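Local coordinates for hypothetical protein PH1320 (Pyrococcus horikoshii, PDB 2E87) that binds GDP through an OBG-type G domain and is probably a GTP-binding protein, although its cellular role is unknown, at residues 27-32 against 47-52; 98-103 against 140-145; 167-172 against 215-220. One frame throughout, in Å; residues are numbered along the deposited sequence.

Contact 1. Residues 27-32 against 47-52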
loop_
_atom_site.group_PDB
_atom_site.type_symbol
_atom_site.label_atom_id
_atom_site.label_comp_id
_atom_site.label_asym_id
_atom_site.label_seq_id
_atom_site.Cartn_x
_atom_site.Cartn_y
_atom_site.Cartn_z
ATOM N N LYS A 27 33.264 -15.297 16.483
ATOM C CA LYS A 27 33.119 -16.730 16.285
ATOM C C LYS A 27 33.980 -17.249 15.146
ATOM O O LYS A 27 34.648 -18.265 15.288
ATOM C CB LYS A 27 31.647 -17.066 16.031
ATOM C CG LYS A 27 31.341 -18.538 15.799
ATOM C CD LYS A 27 29.833 -18.775 15.829
ATOM C CE LYS A 27 29.464 -20.190 15.414
ATOM N NZ LYS A 27 27.997 -20.455 15.555
ATOM N N ALA A 28 33.976 -16.546 14.021
ATOM C CA ALA A 28 34.759 -16.978 12.870
ATOM C C ALA A 28 36.257 -16.914 13.091
ATOM O O ALA A 28 36.989 -17.712 12.515
ATOM C CB ALA A 28 34.400 -16.158 11.645
ATOM N N ALA A 29 36.719 -15.978 13.916
ATOM C CA ALA A 29 38.151 -15.829 14.151
ATOM C C ALA A 29 38.775 -16.889 15.062
ATOM O O ALA A 29 39.928 -17.298 14.841
ATOM C CB ALA A 29 38.451 -14.436 14.701
ATOM N N SER A 30 38.031 -17.341 16.071
ATOM C CA SER A 30 38.575 -18.336 16.992
ATOM C C SER A 30 38.629 -19.726 16.385
ATOM O O SER A 30 39.489 -20.518 16.753
ATOM C CB SER A 30 37.770 -18.392 18.286
ATOM O OG SER A 30 36.470 -18.892 18.036
ATOM N N SER A 31 37.719 -20.026 15.459
ATOM C CA SER A 31 37.713 -21.344 14.830
ATOM C C SER A 31 38.427 -21.350 13.478
ATOM O O SER A 31 38.270 -22.273 12.683
ATOM C CB SER A 31 36.278 -21.846 14.663
ATOM O OG SER A 31 35.600 -21.104 13.672
ATOM N N PHE A 32 39.217 -20.313 13.229
ATOM C CA PHE A 32 39.982 -20.177 11.995
ATOM C C PHE A 32 41.371 -20.707 12.313
ATOM O O PHE A 32 41.868 -20.495 13.417
ATOM C CB PHE A 32 40.051 -18.696 11.601
ATOM C CG PHE A 32 40.829 -18.419 10.337
ATOM C CD1 PHE A 32 40.532 -19.086 9.153
ATOM C CD2 PHE A 32 41.825 -17.449 10.322
ATOM C CE1 PHE A 32 41.217 -18.783 7.977
ATOM C CE2 PHE A 32 42.513 -17.140 9.152
ATOM C CZ PHE A 32 42.208 -17.806 7.980
ATOM N N GLU A 47 41.990 -9.830 8.969
ATOM C CA GLU A 47 41.394 -9.722 7.641
ATOM C C GLU A 47 40.064 -10.467 7.635
ATOM O O GLU A 47 39.075 -9.989 7.068
ATOM C CB GLU A 47 42.300 -10.342 6.579
ATOM C CG GLU A 47 43.421 -9.450 6.131
ATOM C CD GLU A 47 44.413 -10.169 5.237
ATOM O OE1 GLU A 47 43.987 -10.807 4.242
ATOM O OE2 GLU A 47 45.619 -10.086 5.534
ATOM N N LEU A 48 40.042 -11.641 8.263
ATOM C CA LEU A 48 38.827 -12.433 8.314
ATOM C C LEU A 48 37.762 -11.658 9.071
ATOM O O LEU A 48 36.610 -11.630 8.661
ATOM C CB LEU A 48 39.076 -13.780 9.000
ATOM C CG LEU A 48 37.829 -14.645 9.225
ATOM C CD1 LEU A 48 37.168 -15.022 7.895
ATOM C CD2 LEU A 48 38.225 -15.887 9.980
ATOM N N ARG A 49 38.146 -11.028 10.177
ATOM C CA ARG A 49 37.191 -10.262 10.959
ATOM C C ARG A 49 36.611 -9.130 10.126
ATOM O O ARG A 49 35.392 -8.934 10.099
ATOM C CB ARG A 49 37.845 -9.666 12.200
ATOM C CG ARG A 49 38.187 -10.651 13.283
ATOM C CD ARG A 49 38.492 -9.900 14.578
ATOM N NE ARG A 49 38.736 -10.799 15.703
ATOM C CZ ARG A 49 39.870 -11.458 15.897
ATOM N NH1 ARG A 49 40.873 -11.311 15.045
ATOM N NH2 ARG A 49 39.992 -12.285 16.928
ATOM N N VAL A 50 37.477 -8.385 9.443
ATOM C CA VAL A 50 37.007 -7.273 8.626
ATOM C C VAL A 50 36.008 -7.727 7.565
ATOM O O VAL A 50 35.021 -7.045 7.306
ATOM C CB VAL A 50 38.183 -6.545 7.956
ATOM C CG1 VAL A 50 37.673 -5.615 6.875
ATOM C CG2 VAL A 50 38.946 -5.759 8.995
ATOM N N ARG A 51 36.246 -8.890 6.970
ATOM C CA ARG A 51 35.346 -9.399 5.943
ATOM C C ARG A 51 34.039 -9.914 6.509
ATOM O O ARG A 51 32.990 -9.751 5.893
ATOM C CB ARG A 51 36.002 -10.527 5.139
ATOM C CG ARG A 51 37.229 -10.124 4.366
ATOM C CD ARG A 51 37.365 -10.991 3.130
ATOM N NE ARG A 51 38.671 -10.842 2.498
ATOM C CZ ARG A 51 39.780 -11.437 2.932
ATOM N NH1 ARG A 51 39.737 -12.227 4.003
ATOM N NH2 ARG A 51 40.930 -11.241 2.296
ATOM N N THR A 52 34.104 -10.560 7.670
ATOM C CA THR A 52 32.910 -11.109 8.286
ATOM C C THR A 52 31.983 -9.979 8.745
ATOM O O THR A 52 30.770 -10.047 8.552
ATOM C CB THR A 52 33.276 -12.033 9.479
ATOM O OG1 THR A 52 34.247 -12.995 9.053
ATOM C CG2 THR A 52 32.040 -12.785 9.980
#
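The guanidinium of R49 lies with one face over the methyl of A29, a small residue seating a charged group on a helix surface. The R49 side chain leaves CB with CG beside the backbone N (chi1 -72°), which carries it toward A29 although its first bond points past the neighbouring helix. CG passes A29 CB at 4.1 Å, and from there the chain runs extended to NE, which lies 3.8 Å from the same methyl. At the tip A29 CB is over the centre of the flat group, 3.5 Å from R49 CZ, with NH2 equally near. The apolar methyl meets only the face, leaving the N-H edges for polar partners, and NH1 makes a salt bridge with E46.

L48 makes the rest of the apolar contact through one branch, CD2. With CG anti to N, L48 CD2 reaches A28 O at 3.4 Å and also lies over the F32 ring, a CH-pi contact with CD2 4.1 Å from the ring centroid and 27° off the normal. A28 CB meets this methyl too, and also T52 OG1 at 4.1 Å. T52 OG1 donates to L48 O at 2.8 Å, from above the carbonyl plane; L48 O also accepts T52 N.

These residues join the C-terminal end of helix 14-30 to helix 38-67, which runs broadly back along it at an oblique angle, within the N-terminal helical domain. R49 continues onto R129 and Y133 of helix 122-142, while V50 and R51 pack against helix 88-117.

Contact 2. Residues 98-103 against 140-145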
loop_
_atom_site.group_PDB
_atom_site.type_symbol
_atom_site.label_atom_id
_atom_site.label_comp_id
_atom_site.label_asym_id
_atom_site.label_seq_id
_atom_site.Cartn_x
_atom_site.Cartn_y
_atom_site.Cartn_z
ATOM N N ILE A 98 19.954 3.154 3.603
ATOM C CA ILE A 98 20.414 1.776 3.730
ATOM C C ILE A 98 21.401 1.460 2.597
ATOM O O ILE A 98 22.498 0.971 2.837
ATOM C CB ILE A 98 19.211 0.808 3.712
ATOM C CG1 ILE A 98 18.409 0.973 5.007
ATOM C CG2 ILE A 98 19.675 -0.609 3.576
ATOM C CD1 ILE A 98 17.284 -0.044 5.188
ATOM N N ASP A 99 21.016 1.786 1.367
ATOM C CA ASP A 99 21.866 1.554 0.206
ATOM C C ASP A 99 23.199 2.278 0.378
ATOM O O ASP A 99 24.261 1.744 0.050
ATOM C CB ASP A 99 21.157 2.042 -1.068
ATOM C CG ASP A 99 22.075 2.050 -2.283
ATOM O OD1 ASP A 99 22.797 3.054 -2.482
ATOM O OD2 ASP A 99 22.086 1.049 -3.030
ATOM N N TRP A 100 23.135 3.500 0.892
ATOM C CA TRP A 100 24.335 4.273 1.117
ATOM C C TRP A 100 25.254 3.528 2.099
ATOM O O TRP A 100 26.448 3.394 1.855
ATOM C CB TRP A 100 23.965 5.655 1.676
ATOM C CG TRP A 100 25.153 6.425 2.184
ATOM C CD1 TRP A 100 26.053 7.131 1.440
ATOM C CD2 TRP A 100 25.622 6.484 3.541
ATOM N NE1 TRP A 100 27.056 7.622 2.248
ATOM C CE2 TRP A 100 26.817 7.235 3.540
ATOM C CE3 TRP A 100 25.150 5.967 4.754
ATOM C CZ2 TRP A 100 27.549 7.482 4.705
ATOM C CZ3 TRP A 100 25.882 6.213 5.918
ATOM C CH2 TRP A 100 27.069 6.962 5.880
ATOM N N ALA A 101 24.692 3.033 3.198
ATOM C CA ALA A 101 25.469 2.328 4.215
ATOM C C ALA A 101 26.138 1.073 3.644
ATOM O O ALA A 101 27.309 0.792 3.931
ATOM C CB ALA A 101 24.570 1.963 5.397
ATOM N N ILE A 102 25.396 0.330 2.824
ATOM C CA ILE A 102 25.917 -0.882 2.206
ATOM C C ILE A 102 27.115 -0.537 1.345
ATOM O O ILE A 102 28.131 -1.232 1.353
ATOM C CB ILE A 102 24.856 -1.551 1.317
ATOM C CG1 ILE A 102 23.738 -2.104 2.189
ATOM C CG2 ILE A 102 25.485 -2.653 0.491
ATOM C CD1 ILE A 102 22.622 -2.749 1.423
ATOM N N ARG A 103 26.994 0.563 0.615
ATOM C CA ARG A 103 28.051 1.006 -0.285
ATOM C C ARG A 103 29.321 1.449 0.444
ATOM O O ARG A 103 30.413 1.027 0.089
ATOM C CB ARG A 103 27.517 2.134 -1.183
ATOM C CG ARG A 103 27.894 2.037 -2.656
ATOM C CD ARG A 103 26.690 2.284 -3.584
ATOM N NE ARG A 103 25.856 3.412 -3.167
ATOM C CZ ARG A 103 26.299 4.650 -2.947
ATOM N NH1 ARG A 103 27.585 4.942 -3.105
ATOM N NH2 ARG A 103 25.452 5.602 -2.554
ATOM N N LEU A 140 26.585 2.713 10.709
ATOM C CA LEU A 140 25.279 2.173 11.102
ATOM C C LEU A 140 24.532 3.106 12.043
ATOM O O LEU A 140 23.297 3.180 12.005
ATOM C CB LEU A 140 25.423 0.792 11.759
ATOM C CG LEU A 140 25.947 -0.303 10.834
ATOM C CD1 LEU A 140 26.085 -1.635 11.591
ATOM C CD2 LEU A 140 24.981 -0.420 9.649
ATOM N N ARG A 141 25.266 3.804 12.908
ATOM C CA ARG A 141 24.596 4.736 13.800
ATOM C C ARG A 141 24.121 5.939 13.008
ATOM O O ARG A 141 23.137 6.561 13.375
ATOM C CB ARG A 141 25.493 5.140 14.973
ATOM C CG ARG A 141 25.675 3.975 15.925
ATOM C CD ARG A 141 26.438 4.319 17.175
ATOM N NE ARG A 141 26.687 3.125 17.988
ATOM C CZ ARG A 141 27.898 2.618 18.218
ATOM N NH1 ARG A 141 28.974 3.204 17.693
ATOM N NH2 ARG A 141 28.039 1.533 18.978
ATOM N N ASP A 142 24.781 6.240 11.897
ATOM C CA ASP A 142 24.335 7.359 11.075
ATOM C C ASP A 142 22.917 7.074 10.545
ATOM O O ASP A 142 22.123 7.999 10.368
ATOM C CB ASP A 142 25.251 7.577 9.864
ATOM C CG ASP A 142 26.620 8.120 10.235
ATOM O OD1 ASP A 142 26.751 8.748 11.304
ATOM O OD2 ASP A 142 27.566 7.933 9.433
ATOM N N ILE A 143 22.605 5.801 10.281
ATOM C CA ILE A 143 21.280 5.454 9.759
ATOM C C ILE A 143 20.328 4.788 10.753
ATOM O O ILE A 143 19.254 4.339 10.352
ATOM C CB ILE A 143 21.362 4.520 8.508
ATOM C CG1 ILE A 143 21.925 3.163 8.901
ATOM C CG2 ILE A 143 22.215 5.151 7.421
ATOM C CD1 ILE A 143 21.756 2.113 7.824
ATOM N N ASP A 144 20.702 4.738 12.031
ATOM C CA ASP A 144 19.869 4.093 13.059
ATOM C C ASP A 144 18.430 4.648 13.091
ATOM O O ASP A 144 17.460 3.874 13.163
ATOM C CB ASP A 144 20.505 4.245 14.454
ATOM C CG ASP A 144 19.888 3.300 15.493
ATOM O OD1 ASP A 144 19.591 3.748 16.622
ATOM O OD2 ASP A 144 19.715 2.100 15.190
ATOM N N ASP A 145 18.293 5.973 13.065
ATOM C CA ASP A 145 16.956 6.570 13.071
ATOM C C ASP A 145 16.179 6.077 11.843
ATOM O O ASP A 145 14.995 5.755 11.935
ATOM C CB ASP A 145 17.012 8.103 13.047
ATOM C CG ASP A 145 17.290 8.709 14.419
ATOM O OD1 ASP A 145 17.170 7.981 15.436
ATOM O OD2 ASP A 145 17.612 9.926 14.473
#
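I143 packs against A101 and W100 where two parts of an antiparallel helical bundle meet: helix 88-117 on one side and, on the other, the junction between helices 122-142 and 144-156. I143 holds the N-cap position of helix 144-156.

The apolar contacts come first, and both branches of I143 take part. With chi1 at 66°, CG1 is flanked by both backbone neighbours and brings CD1 against the methyl of A101, with I143 CD1 3.7 Å from A101 CB. The same I143 CD1 also reaches I98 CA at 4.3 Å. CG2, at about a right angle to CD1 as seen from CB, meets the six-membered side of the indole; I143 CG2 is 4.0 Å from W100 CE3, at the edge of the ring and near its plane. The isoleucine thus packs against A101 and the adjacent indole edge, both on the neighbouring helix, and it is buried there.

Behind these contacts, I98 reaches V64 and L65 of helix 38-67 as well as L147 and L150 of helix 144-156, while V139 touches both W100 and A101. The packing therefore links helix 88-117 to helices 38-67, 122-142 and 144-156, away from any nucleotide site.

As for polar groups, no hydrogen bond crosses the interface. Wholly within helix 88-117, R103 NE and D99 OD1 form a salt bridge of 3.2 Å, nearly straight at the hydrogen (171°). Between the segments, the carboxylate of D142 approaches the indole edge, where the C-H hydrogens are probably slightly positive; the two planes are 41° apart, and D142 OD2 is 3.7 Å from W100 CH2.

Contact 3. Residues 167-172 against 215-220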
loop_
_atom_site.group_PDB
_atom_site.type_symbol
_atom_site.label_atom_id
_atom_site.label_comp_id
_atom_site.label_asym_id
_atom_site.label_seq_id
_atom_site.Cartn_x
_atom_site.Cartn_y
_atom_site.Cartn_z
ATOM N N ILE A 167 -9.262 -6.312 -11.043
ATOM C CA ILE A 167 -10.625 -6.348 -11.552
ATOM C C ILE A 167 -11.415 -5.047 -11.398
ATOM O O ILE A 167 -11.182 -4.255 -10.473
ATOM C CB ILE A 167 -11.401 -7.502 -10.906
ATOM C CG1 ILE A 167 -11.676 -7.200 -9.437
ATOM C CG2 ILE A 167 -10.592 -8.791 -11.037
ATOM C CD1 ILE A 167 -12.667 -8.151 -8.817
ATOM N N PRO A 168 -12.384 -4.819 -12.299
ATOM C CA PRO A 168 -13.187 -3.588 -12.227
ATOM C C PRO A 168 -13.821 -3.434 -10.848
ATOM O O PRO A 168 -14.340 -4.393 -10.274
ATOM C CB PRO A 168 -14.241 -3.782 -13.324
ATOM C CG PRO A 168 -13.636 -4.860 -14.240
ATOM C CD PRO A 168 -12.975 -5.780 -13.245
ATOM N N THR A 169 -13.766 -2.230 -10.304
ATOM C CA THR A 169 -14.360 -1.992 -8.990
ATOM C C THR A 169 -15.434 -0.917 -9.030
ATOM O O THR A 169 -15.291 0.100 -9.713
ATOM C CB THR A 169 -13.294 -1.565 -7.928
ATOM O OG1 THR A 169 -12.386 -2.637 -7.701
ATOM C CG2 THR A 169 -13.963 -1.228 -6.593
ATOM N N VAL A 170 -16.517 -1.174 -8.306
ATOM C CA VAL A 170 -17.609 -0.225 -8.179
ATOM C C VAL A 170 -17.479 0.380 -6.779
ATOM O O VAL A 170 -17.329 -0.345 -5.786
ATOM C CB VAL A 170 -18.994 -0.895 -8.284
ATOM C CG1 VAL A 170 -20.078 0.157 -8.053
ATOM C CG2 VAL A 170 -19.174 -1.528 -9.656
ATOM N N VAL A 171 -17.528 1.706 -6.712
ATOM C CA VAL A 171 -17.422 2.444 -5.453
ATOM C C VAL A 171 -18.779 3.084 -5.148
ATOM O O VAL A 171 -19.261 3.916 -5.914
ATOM C CB VAL A 171 -16.324 3.551 -5.555
ATOM C CG1 VAL A 171 -16.245 4.336 -4.280
ATOM C CG2 VAL A 171 -14.968 2.919 -5.858
ATOM N N ILE A 172 -19.386 2.682 -4.030
ATOM C CA ILE A 172 -20.687 3.191 -3.610
ATOM C C ILE A 172 -20.558 4.376 -2.638
ATOM O O ILE A 172 -19.969 4.245 -1.567
ATOM C CB ILE A 172 -21.531 2.057 -2.957
ATOM C CG1 ILE A 172 -21.696 0.905 -3.942
ATOM C CG2 ILE A 172 -22.916 2.582 -2.549
ATOM C CD1 ILE A 172 -22.302 -0.362 -3.313
ATOM N N ARG A 215 -15.276 -11.184 -12.707
ATOM C CA ARG A 215 -15.561 -10.772 -11.346
ATOM C C ARG A 215 -15.609 -9.257 -11.257
ATOM O O ARG A 215 -14.846 -8.556 -11.933
ATOM C CB ARG A 215 -14.504 -11.342 -10.406
ATOM C CG ARG A 215 -14.524 -12.870 -10.355
ATOM C CD ARG A 215 -13.150 -13.442 -10.015
ATOM N NE ARG A 215 -13.105 -14.064 -8.693
ATOM C CZ ARG A 215 -13.758 -15.175 -8.362
ATOM N NH1 ARG A 215 -14.513 -15.800 -9.257
ATOM N NH2 ARG A 215 -13.658 -15.660 -7.132
ATOM N N TYR A 216 -16.546 -8.757 -10.455
ATOM C CA TYR A 216 -16.685 -7.321 -10.249
ATOM C C TYR A 216 -16.580 -7.045 -8.770
ATOM O O TYR A 216 -17.276 -7.662 -7.966
ATOM C CB TYR A 216 -18.026 -6.812 -10.759
ATOM C CG TYR A 216 -18.182 -6.972 -12.237
ATOM C CD1 TYR A 216 -18.668 -8.155 -12.774
ATOM C CD2 TYR A 216 -17.795 -5.958 -13.111
ATOM C CE1 TYR A 216 -18.762 -8.331 -14.144
ATOM C CE2 TYR A 216 -17.884 -6.129 -14.480
ATOM C CZ TYR A 216 -18.369 -7.324 -14.989
ATOM O OH TYR A 216 -18.454 -7.524 -16.348
ATOM N N GLN A 217 -15.693 -6.132 -8.406
ATOM C CA GLN A 217 -15.519 -5.795 -7.006
ATOM C C GLN A 217 -16.451 -4.630 -6.596
ATOM O O GLN A 217 -16.608 -3.660 -7.331
ATOM C CB GLN A 217 -14.056 -5.423 -6.748
ATOM C CG GLN A 217 -13.717 -5.307 -5.280
ATOM C CD GLN A 217 -12.253 -5.028 -5.038
ATOM O OE1 GLN A 217 -11.704 -4.029 -5.518
ATOM N NE2 GLN A 217 -11.606 -5.909 -4.289
ATOM N N ILE A 218 -17.062 -4.741 -5.421
ATOM C CA ILE A 218 -17.958 -3.703 -4.916
ATOM C C ILE A 218 -17.500 -3.248 -3.526
ATOM O O ILE A 218 -17.279 -4.077 -2.648
ATOM C CB ILE A 218 -19.422 -4.217 -4.746
ATOM C CG1 ILE A 218 -19.853 -5.092 -5.936
ATOM C CG2 ILE A 218 -20.361 -3.032 -4.611
ATOM C CD1 ILE A 218 -19.899 -4.371 -7.269
ATOM N N ILE A 219 -17.348 -1.940 -3.331
ATOM C CA ILE A 219 -16.970 -1.409 -2.019
ATOM C C ILE A 219 -17.844 -0.216 -1.674
ATOM O O ILE A 219 -18.342 0.475 -2.559
ATOM C CB ILE A 219 -15.497 -0.917 -1.955
ATOM C CG1 ILE A 219 -15.313 0.308 -2.844
ATOM C CG2 ILE A 219 -14.552 -2.012 -2.388
ATOM C CD1 ILE A 219 -13.946 0.954 -2.710
ATOM N N ASP A 220 -18.069 0.005 -0.385
ATOM C CA ASP A 220 -18.828 1.187 0.022
ATOM C C ASP A 220 -17.834 2.139 0.684
ATOM O O ASP A 220 -16.691 1.759 0.978
ATOM C CB ASP A 220 -20.008 0.849 0.949
ATOM C CG ASP A 220 -19.602 0.116 2.201
ATOM O OD1 ASP A 220 -18.406 -0.203 2.387
ATOM O OD2 ASP A 220 -20.515 -0.144 3.008
#
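The central sheet of a P-loop G domain supplies this contact: P168 and strand 169-172 pair in parallel with strand 215-220. The first strand leads into the nucleotide-binding loop, and the second ends at D220, which opens a DTPG sequence consistent with the G3 motif of GTPases.

Four backbone hydrogen bonds zip the pair together. Q217 N binds P168 O at 2.9 Å, and V170 N answers to Q217 O at 2.7 Å; farther along, I219 N reaches V170 O at 2.9 Å and I172 N reaches I219 O at the same length. The alternation, in which V170, Q217 and I219 each give and receive, is the parallel ladder in its regular form, and the strand axes diverge by 20°.

Side chains sort onto two faces. On one, I218 CD1 lies against V170 CB at 3.7 Å while its other branch, I218 CG2, meets I172 CD1 at 3.5 Å; thus one isoleucine bridges two residues of the opposite strand. L184 of helix 180-187 and L334 of helix 323-350 also touch this face. On the other, V171 and I219 run alongside each other; the I219 chi1 of 67° sets its CD1 3.8 Å from V171 CG2. The I167 and Q217 side chains cross at about a right angle, with I167 CD1 3.7 Å from Q217 CB.

D220 departs from this greasy pattern. Its carboxylate turns from the partner strand; OD2 accepts a hydrogen bond from N205, and the side chain lies beside S181 of the P-loop, near the bound GDP. I172 O is bound by T221 OG1. The chemistry implies an apolar strand pair that ends in an acid next to the nucleotide site.

The contacts illustrate how one chain divides into an elongated helical part and a nucleotide-binding part. Contacts 1 and 2 both lie in the N-terminal helical domain, with centres about 23 Å apart and nearest atoms about 10 Å apart; helix 38-67 relates them, since it forms one side of contact 1 and packs behind I98 and I102 of contact 2. Contact 3 lies on the opposite side of the chain's centre, about 58 Å from contact 1 and about 42 Å from contact 2, centre to centre. It alone borders the ligand, with the side chain of D220 about 5 Å from bound GDP and that of I172 about 4 Å from that of K180.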